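Local coordinates for ABC transporter periplasmic substrate-binding protein (Desulfovibrio alaskensis, PDB 5MY5) that binds tungstate selectively in the periplasm and probably delivers it to an ABC transporter for uptake into the cell, at residues G129-A133 with D134-F138. The protein carries 2 engineered substitutions. Numbering follows the deposited sequence.
Sequences GKIAA and DNAVF. Engineered in segment 129-133: Lys130 (natural residue Arg). With NA (sodium ion), chain B.
Lys130 and Asp134, one turn apart at the C-terminal end of helix 124-133, are joined by a salt bridge. With chi1 at -179°, Lys130 sends CG off opposite its backbone N; bends at chi2 and chi4 then turn the chain back to the carboxylate. Along it, CB and CG carry the chain out from the helix, CD passes 3.9 Å from Asp134 OD1, CE comes to 3.6 Å from Asp134 OD2, and NZ ends 2.5 Å from Asp134 OD2, a short bond made on the syn side but 33° out of the carboxylate plane. Lys130 is an engineered residue (arginine in the natural protein), and its NZ also donates to Ala117 O. The backbone between the same two residues keeps an i to i+4 bond, Asp134 N to Lys130 O.

Asn135, with positive phi, then ends the helix in a Schellman motif. Ala136 N reaches back to Ile131 O (2.9 Å) in the carbonyl plane, whereas the companion bond, Asn135 N to Ala132 O, comes from above the carbonyl plane, off the lone pairs. Beneath the turn, Ile131 CG2 rests on Ala136 CB and, at 4.1 Å, on Phe138 CB, while Ile131 CD1 lies at the ring's edge. Tyr189 and Trp168 extend this apolar patch, where the chain enters strand 138-140.

On the outer side, Asn135 OD1 binds a sodium ion at 2.4 Å; five waters complete six-fold coordination. Water 2 also donates to Ala132 O (2.8 Å), tying the ion to the helix end. Carbonyls gathered at a helix C-terminus carry partial negative charge, which would suit the hydrated sodium, while Lys130 probably offsets the charge that Asp134 adds there. With its single protein ligand and water shell, the sodium is consistent with a surface-bound ion rather than transported cargo.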
loop_
_atom_site.group_PDB
_atom_site.type_symbol
_atom_site.label_atom_id
_atom_site.label_comp_id
_atom_site.label_asym_id
_atom_site.label_seq_id
_atom_site.Cartn_x
_atom_site.Cartn_y
_atom_site.Cartn_z
ATOM N N GLY A 129 -5.294 -11.909 -18.055
ATOM C CA GLY A 129 -5.177 -12.705 -19.299
ATOM C C GLY A 129 -6.263 -12.431 -20.280
ATOM O O GLY A 129 -6.023 -12.442 -21.503
ATOM N N LYS A 130 -7.457 -12.183 -19.826
ATOM C CA LYS A 130 -8.575 -11.865 -20.625
ATOM C C LYS A 130 -8.488 -10.507 -21.271
ATOM O O LYS A 130 -8.853 -10.316 -22.419
ATOM C CB LYS A 130 -9.872 -12.022 -19.813
ATOM C CG LYS A 130 -11.141 -11.736 -20.594
ATOM C CD LYS A 130 -11.218 -12.691 -21.756
ATOM C CE LYS A 130 -12.622 -12.959 -22.220
ATOM N NZ LYS A 130 -13.416 -11.772 -22.650
ATOM N N ILE A 131 -8.018 -9.493 -20.503
ATOM C CA ILE A 131 -7.784 -8.136 -21.049
ATOM C C ILE A 131 -6.769 -8.235 -22.188
ATOM O O ILE A 131 -6.968 -7.610 -23.249
ATOM C CB ILE A 131 -7.324 -7.204 -19.852
ATOM C CG1 ILE A 131 -8.503 -6.822 -18.993
ATOM C CG2 ILE A 131 -6.508 -6.023 -20.378
ATOM C CD1 ILE A 131 -8.092 -6.389 -17.562
ATOM N N ALA A 132 -5.712 -8.969 -21.930
ATOM C CA ALA A 132 -4.581 -9.201 -22.916
ATOM C C ALA A 132 -5.192 -9.907 -24.152
ATOM O O ALA A 132 -4.958 -9.448 -25.295
ATOM C CB ALA A 132 -3.446 -9.977 -22.371
ATOM N N ALA A 133 -6.025 -10.928 -23.960
ATOM C CA ALA A 133 -6.557 -11.721 -25.071
ATOM C C ALA A 133 -7.512 -10.904 -25.920
ATOM O O ALA A 133 -7.479 -11.051 -27.167
ATOM C CB ALA A 133 -7.275 -12.967 -24.521
ATOM N N ASP A 134 -8.309 -10.005 -25.325
ATOM C CA ASP A 134 -9.280 -9.186 -25.970
ATOM C C ASP A 134 -8.633 -7.875 -26.472
ATOM O O ASP A 134 -9.348 -7.010 -27.076
ATOM C CB ASP A 134 -10.522 -8.901 -25.065
ATOM C CG ASP A 134 -11.426 -10.170 -24.883
ATOM O OD1 ASP A 134 -11.085 -11.278 -25.355
ATOM O OD2 ASP A 134 -12.505 -10.062 -24.291
ATOM N N ASN A 135 -7.350 -7.663 -26.197
ATOM C CA ASN A 135 -6.680 -6.381 -26.509
ATOM C C ASN A 135 -7.377 -5.184 -25.919
ATOM O O ASN A 135 -7.471 -4.097 -26.505
ATOM C CB ASN A 135 -6.547 -6.164 -28.015
ATOM C CG ASN A 135 -5.550 -7.125 -28.686
ATOM O OD1 ASN A 135 -4.680 -7.794 -28.066
ATOM N ND2 ASN A 135 -5.546 -7.040 -29.969
ATOM N N ALA A 136 -7.974 -5.358 -24.736
ATOM C CA ALA A 136 -8.605 -4.233 -24.073
ATOM C C ALA A 136 -7.528 -3.255 -23.566
ATOM O O ALA A 136 -6.465 -3.655 -23.182
ATOM C CB ALA A 136 -9.517 -4.679 -22.906
ATOM N N VAL A 137 -7.912 -2.002 -23.509
ATOM C CA VAL A 137 -7.041 -0.937 -23.015
ATOM C C VAL A 137 -6.758 -1.161 -21.566
ATOM O O VAL A 137 -7.682 -1.398 -20.779
ATOM C CB VAL A 137 -7.606 0.457 -23.189
ATOM C CG1 VAL A 137 -6.735 1.504 -22.478
ATOM C CG2 VAL A 137 -7.694 0.818 -24.678
ATOM N N PHE A 138 -5.501 -1.118 -21.217
ATOM C CA PHE A 138 -5.036 -1.305 -19.806
ATOM C C PHE A 138 -4.022 -0.173 -19.556
ATOM O O PHE A 138 -3.030 -0.020 -20.306
ATOM C CB PHE A 138 -4.369 -2.627 -19.540
ATOM C CG PHE A 138 -4.015 -2.812 -18.085
ATOM C CD1 PHE A 138 -2.828 -2.253 -17.587
ATOM C CD2 PHE A 138 -4.893 -3.414 -17.153
ATOM C CE1 PHE A 138 -2.495 -2.341 -16.253
ATOM C CE2 PHE A 138 -4.563 -3.493 -15.821
ATOM C CZ PHE A 138 -3.411 -2.970 -15.364
HETATM NA NA NA B . -2.853 -9.224 -28.547
HETATM O O HOH W 1 -4.156 -10.848 -28.209
HETATM O O HOH W 2 -2.366 -9.224 -26.367
HETATM O O HOH W 3 -3.228 -9.525 -30.489
HETATM O O HOH W 4 -1.128 -10.339 -28.781
HETATM O O HOH W 5 -1.647 -7.495 -28.603
#